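Local coordinates for peptide methionine sulfoxide reductase MsrA (Treponema denticola ATCC 35405, PDB 5FA9), which probably repairs oxidised proteins by reducing methionine sulfoxide back to methionine, as a fusion of an MsrA and an MsrB unit, at residues Lys217-Ser222 against Gln242-Leu247; Val62-Glu67 against Phe235-Thr240; Ile209-Thr214 against Arg292-Asp297. The protein carries 2 engineered substitutions. One frame throughout, in Å; residues are numbered along the deposited sequence.

Contact 1. Residues Lys217-Ser222 against Gln242-Leu247; sequences KPLFSS and QALQYL
Two beta sheets of the MsrB part meet here: strand 218-221, at the border of a three-stranded antiparallel sheet, faces the start of strand 244-249, at the border of a six-stranded one. No backbone hydrogen bond joins the two segments. Side chains do the work. Leu244 sends both methyl groups across. Leu244 CD1 lies 3.7 Å from Phe220 CZ, and the two side chains cross at about a right angle. The other methyl, Leu244 CD2, meets Leu219 CD2 at 4.2 Å. Leu219 CD2 also packs against Ala243 CB at 4.1 Å, and that CB sits 3.9 Å from Pro218 O. Lys217 closes one end of the interface. Its CG is anti to the backbone N (chi1 180°) and the chain stays extended, so that Lys217 NZ hydrogen-bonds Gln242 O at 2.7 Å. The donor is tilted 34° from the carbonyl plane. The same NZ forms a salt bridge with Glu165 and a hydrogen bond with Thr263, so the buried ammonium has three partners. Beyond the segments, Leu268 touches both Leu219 and Leu244. Leu219 and Phe220 together sit opposite Tyr210 of strand 208-212, a classic beta bulge. The arrangement is that of an apolar sheet-to-sheet interface, within the SelR family region.

Contact 2. Residues Val62-Glu67 against Phe235-Thr240; sequences VVSLQE and FTKAIT
Lys237, Glu67 and Thr240 bury the most surface where the MsrA part meets the MsrB part. Lys237 reaches over to the turn before helix 65-74. Its chain bends at chi3 and chi4 (both -63°), and Lys237 NZ folds back and hydrogen-bonds Ala238 O, of the next residue, at 2.6 Å. That bond runs nearly along the C=O axis. Across the contact, Lys237 NZ makes a weak hydrogen bond to Val62 O at 3.5 Å. Two waters complete the link. Water 1 accepts from Lys237 NZ and from Ser64 N, and donates to Glu67 OE2 at 2.6 Å. Water 2 accepts from Lys237 NZ at 2.8 Å and donates to Ile239 O; it also bonds Ser64 OG at 3.0 Å. Ser64 is the N-cap of the helix, and its OG accepts a weak bond from Glu67 N. Glu67 has an extended chain that crosses Thr240 at about a right angle, with Glu67 OE2 3.3 Å from Thr240 CA. Its other oxygen, OE1, is held by Thr241 and His71. Lys237 NZ and Glu67 OE2 stand 5.3 Å apart, too far for a direct salt bridge; water 1 links them. Their attraction, relayed through water, probably helps hold the two parts together.

Contact 3. Residues Ile209-Thr214 against Arg292-Asp297; sequences IYVDIT and RFIPYD
The ring of Tyr210 carries Phe293 on one face: Phe293 CD1 rests 3.5 Å from the ring plane, displaced to the ring's periphery. The planes are turned 51° against each other, with centroids 5.1 Å apart, so the pair is oblique. Phe293 has CG anti to the backbone N (chi1 177°), whereas Tyr210 has it anti to the carbonyl carbon (chi1 -66°). These settings bring the two rings together on one side of the sheet. Tyr201 and Phe235 make edge-to-face pairs with Tyr210, and Phe204 makes one with Phe293. The other flat group is the guanidinium of Arg292. Ile294 CG1 lies 4.2 Å above its centre, on one face, and Val211 CG1 is 3.9 Å from Arg292 NH1. The Arg292 chain runs extended beside Val211, and its NH2 forms a salt bridge with Glu302. On this same side Ile209 and Ile294 lie side by side, and Ile294 CD1 touches Val211 CG2.

The backbones pair as antiparallel strands. Ile209 and Ile294 exchange two hydrogen bonds, and so do Val211 and Arg292. Between them Tyr210 and Phe293 form a non-hydrogen-bonded pair, where Phe293 CA makes a CA-H...O contact with Ile209 O. Past the strand, Asp212 OD1 accepts hydrogen bonds from Thr214 N (3.0 Å), closing an Asx turn, and from Thr214 OG1 (2.9 Å). Both donors come from the same face of the carboxylate. The other oxygen, Asp212 OD2, is bonded to Ser261. The chemistry thus differs between the sides of the sheet: aromatic rings pack on one; on the other, Ile294 CG1 covers one face of a guanidinium, with Val211 beside it, and the charge is probably balanced by Glu302.

How the contacts relate
Strand 208-212 is the middle strand of its sheet, with strand 291-295 of contact 3 on one side and strand 218-221 of contact 1 on the other. Phe220 O and Tyr210 N, 2.7 Å apart, probably form a hydrogen bond between contacts 1 and 3, whose centres lie about 12 Å apart. Contact 2 is about 9 Å from contact 1, centre to centre, and Leu219 O probably bonds Ile239 N at 3.0 Å. Phe235 stacks on Phe220, and Ile239 CD1 is 3.8 Å from Ile209 CG2. Contacts 1 and 2 include residues lining separate dithiothreitol sites, whose molecules were probably carried over from crystallisation. All three contacts lie away from the predicted MsrA active site at the engineered Ser11.

Contact 1. Residues Lys217-Ser222 against Gln242-Leu247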
loop_
_atom_site.group_PDB
_atom_site.type_symbol
_atom_site.label_atom_id
_atom_site.label_comp_id
_atom_site.label_asym_id
_atom_site.label_seq_id
_atom_site.Cartn_x
_atom_site.Cartn_y
_atom_site.Cartn_z
ATOM N N LYS B 217 -3.342 -10.885 29.640
ATOM C CA LYS B 217 -3.645 -10.692 28.225
ATOM C C LYS B 217 -2.387 -10.360 27.424
ATOM O O LYS B 217 -1.606 -9.497 27.824
ATOM C CB LYS B 217 -4.689 -9.587 28.051
ATOM C CG LYS B 217 -5.071 -9.307 26.607
ATOM C CD LYS B 217 -6.247 -8.350 26.526
ATOM C CE LYS B 217 -6.415 -7.794 25.122
ATOM N NZ LYS B 217 -7.534 -6.814 25.045
ATOM N N PRO B 218 -2.186 -11.050 26.288
ATOM C CA PRO B 218 -1.038 -10.815 25.403
ATOM C C PRO B 218 -0.974 -9.377 24.894
ATOM O O PRO B 218 -1.994 -8.825 24.482
ATOM C CB PRO B 218 -1.283 -11.792 24.248
ATOM C CG PRO B 218 -2.108 -12.875 24.848
ATOM C CD PRO B 218 -3.007 -12.183 25.828
ATOM N N LEU B 219 0.215 -8.785 24.926
ATOM C CA LEU B 219 0.389 -7.398 24.508
ATOM C C LEU B 219 1.391 -7.261 23.366
ATOM O O LEU B 219 1.187 -6.470 22.444
ATOM C CB LEU B 219 0.835 -6.537 25.691
ATOM C CG LEU B 219 -0.110 -6.484 26.891
ATOM C CD1 LEU B 219 0.519 -5.694 28.026
ATOM C CD2 LEU B 219 -1.448 -5.884 26.491
ATOM N N PHE B 220 2.475 -8.029 23.428
ATOM C CA PHE B 220 3.520 -7.943 22.414
ATOM C C PHE B 220 4.082 -9.312 22.044
ATOM O O PHE B 220 4.023 -10.257 22.831
ATOM C CB PHE B 220 4.650 -7.029 22.893
ATOM C CG PHE B 220 4.215 -5.615 23.155
ATOM C CD1 PHE B 220 4.144 -4.696 22.121
ATOM C CD2 PHE B 220 3.877 -5.205 24.435
ATOM C CE1 PHE B 220 3.742 -3.395 22.358
ATOM C CE2 PHE B 220 3.475 -3.906 24.678
ATOM C CZ PHE B 220 3.407 -3.000 23.638
ATOM N N SER B 221 4.623 -9.406 20.833
ATOM C CA SER B 221 5.261 -10.627 20.359
ATOM C C SER B 221 6.773 -10.453 20.257
ATOM O O SER B 221 7.262 -9.357 19.982
ATOM C CB SER B 221 4.689 -11.041 19.001
ATOM O OG SER B 221 5.403 -12.137 18.460
ATOM N N SER B 222 7.508 -11.538 20.480
ATOM C CA SER B 222 8.964 -11.518 20.376
ATOM C C SER B 222 9.416 -11.197 18.955
ATOM O O SER B 222 10.534 -10.728 18.740
ATOM C CB SER B 222 9.551 -12.860 20.818
ATOM O OG SER B 222 9.050 -13.922 20.024
ATOM N N GLN B 242 -6.245 -4.914 19.504
ATOM C CA GLN B 242 -7.138 -4.875 20.656
ATOM C C GLN B 242 -6.374 -4.903 21.976
ATOM O O GLN B 242 -6.969 -5.056 23.042
ATOM C CB GLN B 242 -8.114 -6.051 20.598
ATOM C CG GLN B 242 -8.785 -6.229 19.248
ATOM C CD GLN B 242 -9.830 -7.326 19.259
ATOM O OE1 GLN B 242 -9.847 -8.172 20.153
ATOM N NE2 GLN B 242 -10.707 -7.317 18.262
ATOM N N ALA B 243 -5.057 -4.755 21.899
ATOM C CA ALA B 243 -4.206 -4.888 23.075
ATOM C C ALA B 243 -3.965 -3.561 23.788
ATOM O O ALA B 243 -3.958 -3.504 25.018
ATOM C CB ALA B 243 -2.876 -5.519 22.688
ATOM N N LEU B 244 -3.767 -2.496 23.018
ATOM C CA LEU B 244 -3.337 -1.224 23.593
ATOM C C LEU B 244 -4.338 -0.086 23.421
ATOM O O LEU B 244 -5.184 -0.107 22.526
ATOM C CB LEU B 244 -1.999 -0.801 22.983
ATOM C CG LEU B 244 -0.878 -1.841 22.986
ATOM C CD1 LEU B 244 0.399 -1.241 22.426
ATOM C CD2 LEU B 244 -0.653 -2.379 24.386
ATOM N N GLN B 245 -4.224 0.903 24.300
ATOM C CA GLN B 245 -4.921 2.175 24.156
ATOM C C GLN B 245 -3.903 3.301 24.287
ATOM O O GLN B 245 -2.917 3.172 25.014
ATOM C CB GLN B 245 -6.030 2.327 25.200
ATOM C CG GLN B 245 -7.391 1.827 24.743
ATOM C CD GLN B 245 -8.440 1.911 25.836
ATOM O OE1 GLN B 245 -8.149 2.316 26.962
ATOM N NE2 GLN B 245 -9.669 1.530 25.507
ATOM N N TYR B 246 -4.136 4.402 23.583
ATOM C CA TYR B 246 -3.164 5.488 23.549
ATOM C C TYR B 246 -3.704 6.739 24.228
ATOM O O TYR B 246 -4.870 7.098 24.057
ATOM C CB TYR B 246 -2.765 5.800 22.105
ATOM C CG TYR B 246 -2.281 4.593 21.332
ATOM C CD1 TYR B 246 -3.170 3.797 20.623
ATOM C CD2 TYR B 246 -0.936 4.246 21.317
ATOM C CE1 TYR B 246 -2.735 2.691 19.917
ATOM C CE2 TYR B 246 -0.491 3.141 20.614
ATOM C CZ TYR B 246 -1.395 2.368 19.916
ATOM O OH TYR B 246 -0.959 1.267 19.213
ATOM N N LEU B 247 -2.849 7.400 25.001
ATOM C CA LEU B 247 -3.246 8.602 25.722
ATOM C C LEU B 247 -2.228 9.720 25.551
ATOM O O LEU B 247 -1.020 9.501 25.651
ATOM C CB LEU B 247 -3.434 8.301 27.210
ATOM C CG LEU B 247 -4.579 7.362 27.593
ATOM C CD1 LEU B 247 -4.565 7.086 29.088
ATOM C CD2 LEU B 247 -5.916 7.946 27.164
#

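Contact 2. Residues Val62-Glu67 against Phe235-Thr240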
loop_
_atom_site.group_PDB
_atom_site.type_symbol
_atom_site.label_atom_id
_atom_site.label_comp_id
_atom_site.label_asym_id
_atom_site.label_seq_id
_atom_site.Cartn_x
_atom_site.Cartn_y
_atom_site.Cartn_z
ATOM N N VAL B 62 0.335 -1.637 11.940
ATOM C CA VAL B 62 -0.776 -1.552 12.880
ATOM C C VAL B 62 -1.445 -2.911 13.053
ATOM O O VAL B 62 -1.554 -3.423 14.168
ATOM C CB VAL B 62 -1.826 -0.523 12.426
ATOM C CG1 VAL B 62 -3.020 -0.535 13.368
ATOM C CG2 VAL B 62 -1.211 0.866 12.354
ATOM N N VAL B 63 -1.894 -3.491 11.944
ATOM C CA VAL B 63 -2.518 -4.810 11.971
ATOM C C VAL B 63 -1.734 -5.793 11.101
ATOM O O VAL B 63 -1.427 -5.511 9.942
ATOM C CB VAL B 63 -3.997 -4.751 11.512
ATOM C CG1 VAL B 63 -4.129 -4.072 10.154
ATOM C CG2 VAL B 63 -4.611 -6.145 11.494
ATOM N N SER B 64 -1.396 -6.942 11.675
ATOM C CA SER B 64 -0.638 -7.958 10.956
ATOM C C SER B 64 -1.550 -8.821 10.095
ATOM O O SER B 64 -2.761 -8.874 10.317
ATOM C CB SER B 64 0.143 -8.839 11.932
ATOM O OG SER B 64 -0.731 -9.539 12.799
ATOM N N LEU B 65 -0.962 -9.484 9.104
ATOM C CA LEU B 65 -1.683 -10.448 8.281
ATOM C C LEU B 65 -2.292 -11.541 9.154
ATOM O O LEU B 65 -3.371 -12.057 8.862
ATOM C CB LEU B 65 -0.754 -11.061 7.230
ATOM C CG LEU B 65 -1.365 -12.104 6.292
ATOM C CD1 LEU B 65 -2.545 -11.520 5.530
ATOM C CD2 LEU B 65 -0.316 -12.647 5.334
ATOM N N GLN B 66 -1.588 -11.883 10.229
ATOM C CA GLN B 66 -2.044 -12.903 11.165
ATOM C C GLN B 66 -3.377 -12.523 11.802
ATOM O O GLN B 66 -4.288 -13.348 11.888
ATOM C CB GLN B 66 -0.992 -13.146 12.253
ATOM C CG GLN B 66 0.192 -14.005 11.813
ATOM C CD GLN B 66 0.963 -13.402 10.652
ATOM O OE1 GLN B 66 1.278 -12.211 10.651
ATOM N NE2 GLN B 66 1.266 -14.224 9.653
ATOM N N GLU B 67 -3.491 -11.274 12.246
ATOM C CA GLU B 67 -4.728 -10.801 12.856
ATOM C C GLU B 67 -5.853 -10.725 11.829
ATOM O O GLU B 67 -6.993 -11.082 12.121
ATOM C CB GLU B 67 -4.525 -9.434 13.516
ATOM C CG GLU B 67 -5.801 -8.861 14.123
ATOM C CD GLU B 67 -5.567 -7.580 14.899
ATOM O OE1 GLU B 67 -6.563 -6.937 15.295
ATOM O OE2 GLU B 67 -4.393 -7.217 15.118
ATOM N N PHE B 235 9.359 -2.504 21.057
ATOM C CA PHE B 235 8.614 -3.252 20.053
ATOM C C PHE B 235 8.191 -2.342 18.903
ATOM O O PHE B 235 8.050 -1.131 19.077
ATOM C CB PHE B 235 7.387 -3.918 20.681
ATOM C CG PHE B 235 7.715 -4.842 21.821
ATOM C CD1 PHE B 235 7.785 -4.365 23.119
ATOM C CD2 PHE B 235 7.950 -6.188 21.593
ATOM C CE1 PHE B 235 8.087 -5.213 24.169
ATOM C CE2 PHE B 235 8.251 -7.040 22.639
ATOM C CZ PHE B 235 8.319 -6.551 23.929
ATOM N N THR B 236 7.994 -2.932 17.728
ATOM C CA THR B 236 7.624 -2.167 16.542
ATOM C C THR B 236 6.110 -2.048 16.401
ATOM O O THR B 236 5.613 -1.179 15.686
ATOM C CB THR B 236 8.198 -2.802 15.263
ATOM O OG1 THR B 236 7.609 -4.093 15.062
ATOM C CG2 THR B 236 9.708 -2.949 15.374
ATOM N N LYS B 237 5.385 -2.925 17.088
ATOM C CA LYS B 237 3.927 -2.917 17.051
ATOM C C LYS B 237 3.344 -3.746 18.188
ATOM O O LYS B 237 4.064 -4.475 18.870
ATOM C CB LYS B 237 3.417 -3.451 15.710
ATOM C CG LYS B 237 3.556 -4.957 15.552
ATOM C CD LYS B 237 3.120 -5.415 14.169
ATOM C CE LYS B 237 1.645 -5.134 13.932
ATOM N NZ LYS B 237 0.774 -5.881 14.880
ATOM N N ALA B 238 2.035 -3.630 18.384
ATOM C CA ALA B 238 1.327 -4.464 19.345
ATOM C C ALA B 238 1.016 -5.816 18.714
ATOM O O ALA B 238 1.015 -5.948 17.489
ATOM C CB ALA B 238 0.053 -3.783 19.810
ATOM N N ILE B 239 0.759 -6.821 19.545
ATOM C CA ILE B 239 0.484 -8.159 19.037
ATOM C C ILE B 239 -0.865 -8.185 18.316
ATOM O O ILE B 239 -1.033 -8.895 17.323
ATOM C CB ILE B 239 0.519 -9.218 20.171
ATOM C CG1 ILE B 239 0.467 -10.633 19.591
ATOM C CG2 ILE B 239 -0.601 -8.995 21.184
ATOM C CD1 ILE B 239 0.721 -11.720 20.613
ATOM N N THR B 240 -1.816 -7.395 18.811
ATOM C CA THR B 240 -3.113 -7.222 18.163
ATOM C C THR B 240 -3.541 -5.760 18.233
ATOM O O THR B 240 -2.930 -4.960 18.939
ATOM C CB THR B 240 -4.218 -8.096 18.808
ATOM O OG1 THR B 240 -4.421 -7.689 20.167
ATOM C CG2 THR B 240 -3.852 -9.574 18.768
HETATM O O HOH W 1 -1.879 -7.087 14.539
HETATM O O HOH W 2 0.842 -8.627 15.134
#

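Contact 3. Residues Ile209-Thr214 against Arg292-Asp297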
loop_
_atom_site.group_PDB
_atom_site.type_symbol
_atom_site.label_atom_id
_atom_site.label_comp_id
_atom_site.label_asym_id
_atom_site.label_seq_id
_atom_site.Cartn_x
_atom_site.Cartn_y
_atom_site.Cartn_z
ATOM N N ILE B 209 5.524 -14.745 23.719
ATOM C CA ILE B 209 4.727 -13.529 23.815
ATOM C C ILE B 209 4.959 -12.815 25.142
ATOM O O ILE B 209 5.331 -13.434 26.139
ATOM C CB ILE B 209 3.222 -13.821 23.662
ATOM C CG1 ILE B 209 2.761 -14.831 24.715
ATOM C CG2 ILE B 209 2.919 -14.333 22.267
ATOM C CD1 ILE B 209 1.267 -15.078 24.710
ATOM N N TYR B 210 4.732 -11.506 25.141
ATOM C CA TYR B 210 4.811 -10.720 26.363
ATOM C C TYR B 210 3.403 -10.366 26.811
ATOM O O TYR B 210 2.629 -9.762 26.068
ATOM C CB TYR B 210 5.662 -9.467 26.154
ATOM C CG TYR B 210 7.117 -9.781 25.888
ATOM C CD1 TYR B 210 7.564 -10.065 24.604
ATOM C CD2 TYR B 210 8.040 -9.811 26.925
ATOM C CE1 TYR B 210 8.891 -10.359 24.359
ATOM C CE2 TYR B 210 9.369 -10.104 26.689
ATOM C CZ TYR B 210 9.789 -10.377 25.405
ATOM O OH TYR B 210 11.110 -10.670 25.167
ATOM N N VAL B 211 3.083 -10.755 28.038
ATOM C CA VAL B 211 1.724 -10.673 28.544
ATOM C C VAL B 211 1.577 -9.601 29.627
ATOM O O VAL B 211 2.539 -9.281 30.326
ATOM C CB VAL B 211 1.294 -12.069 29.083
ATOM C CG1 VAL B 211 0.845 -12.011 30.539
ATOM C CG2 VAL B 211 0.237 -12.691 28.187
ATOM N N ASP B 212 0.376 -9.038 29.743
ATOM C CA ASP B 212 0.071 -8.082 30.804
ATOM C C ASP B 212 0.245 -8.757 32.159
ATOM O O ASP B 212 -0.416 -9.752 32.457
ATOM C CB ASP B 212 -1.354 -7.537 30.649
ATOM C CG ASP B 212 -1.623 -6.323 31.530
ATOM O OD1 ASP B 212 -0.905 -6.123 32.533
ATOM O OD2 ASP B 212 -2.566 -5.566 31.219
ATOM N N ILE B 213 1.129 -8.204 32.982
ATOM C CA ILE B 213 1.454 -8.801 34.272
ATOM C C ILE B 213 0.287 -8.717 35.260
ATOM O O ILE B 213 0.291 -9.385 36.294
ATOM C CB ILE B 213 2.704 -8.130 34.891
ATOM C CG1 ILE B 213 3.361 -9.050 35.923
ATOM C CG2 ILE B 213 2.352 -6.772 35.484
ATOM C CD1 ILE B 213 4.811 -8.721 36.191
ATOM N N THR B 214 -0.717 -7.907 34.935
ATOM C CA THR B 214 -1.856 -7.718 35.828
ATOM C C THR B 214 -3.105 -8.485 35.394
ATOM O O THR B 214 -3.972 -8.776 36.217
ATOM C CB THR B 214 -2.225 -6.227 35.956
ATOM O OG1 THR B 214 -2.718 -5.741 34.701
ATOM C CG2 THR B 214 -1.013 -5.409 36.376
ATOM N N ARG B 292 4.971 -10.025 31.442
ATOM C CA ARG B 292 5.332 -11.389 31.807
ATOM C C ARG B 292 5.596 -12.206 30.547
ATOM O O ARG B 292 4.701 -12.392 29.724
ATOM C CB ARG B 292 4.225 -12.035 32.641
ATOM C CG ARG B 292 4.499 -13.481 33.019
ATOM C CD ARG B 292 3.393 -14.031 33.907
ATOM N NE ARG B 292 3.215 -15.471 33.739
ATOM C CZ ARG B 292 2.157 -16.028 33.157
ATOM N NH1 ARG B 292 1.181 -15.263 32.688
ATOM N NH2 ARG B 292 2.073 -17.345 33.044
ATOM N N PHE B 293 6.824 -12.694 30.398
ATOM C CA PHE B 293 7.201 -13.435 29.200
ATOM C C PHE B 293 6.758 -14.892 29.252
ATOM O O PHE B 293 6.939 -15.576 30.260
ATOM C CB PHE B 293 8.713 -13.365 28.975
ATOM C CG PHE B 293 9.186 -14.160 27.792
ATOM C CD1 PHE B 293 8.977 -13.699 26.503
ATOM C CD2 PHE B 293 9.845 -15.367 27.968
ATOM C CE1 PHE B 293 9.410 -14.427 25.410
ATOM C CE2 PHE B 293 10.282 -16.099 26.879
ATOM C CZ PHE B 293 10.064 -15.629 25.599
ATOM N N ILE B 294 6.176 -15.356 28.152
ATOM C CA ILE B 294 5.732 -16.737 28.032
ATOM C C ILE B 294 6.356 -17.391 26.806
ATOM O O ILE B 294 6.010 -17.048 25.676
ATOM C CB ILE B 294 4.198 -16.832 27.940
ATOM C CG1 ILE B 294 3.553 -16.134 29.140
ATOM C CG2 ILE B 294 3.756 -18.284 27.847
ATOM C CD1 ILE B 294 2.063 -16.326 29.232
ATOM N N PRO B 295 7.287 -18.334 27.028
ATOM C CA PRO B 295 8.002 -19.030 25.951
ATOM C C PRO B 295 7.056 -19.702 24.961
ATOM O O PRO B 295 5.986 -20.165 25.357
ATOM C CB PRO B 295 8.836 -20.073 26.700
ATOM C CG PRO B 295 8.997 -19.516 28.071
ATOM C CD PRO B 295 7.718 -18.792 28.360
ATOM N N TYR B 296 7.454 -19.744 23.693
ATOM C CA TYR B 296 6.643 -20.343 22.635
ATOM C C TYR B 296 6.279 -21.793 22.942
ATOM O O TYR B 296 5.159 -22.231 22.681
ATOM C CB TYR B 296 7.380 -20.258 21.295
ATOM C CG TYR B 296 6.595 -20.792 20.118
ATOM C CD1 TYR B 296 5.648 -20.005 19.477
ATOM C CD2 TYR B 296 6.809 -22.080 19.640
ATOM C CE1 TYR B 296 4.930 -20.487 18.400
ATOM C CE2 TYR B 296 6.096 -22.570 18.563
ATOM C CZ TYR B 296 5.157 -21.769 17.946
ATOM O OH TYR B 296 4.444 -22.249 16.873
ATOM N N ASP B 297 7.237 -22.531 23.495
ATOM C CA ASP B 297 7.040 -23.937 23.828
ATOM C C ASP B 297 5.967 -24.143 24.895
ATOM O O ASP B 297 5.306 -25.180 24.929
ATOM C CB ASP B 297 8.356 -24.560 24.299
ATOM C CG ASP B 297 9.382 -24.666 23.189
ATOM O OD1 ASP B 297 9.005 -24.497 22.010
ATOM O OD2 ASP B 297 10.566 -24.918 23.496
#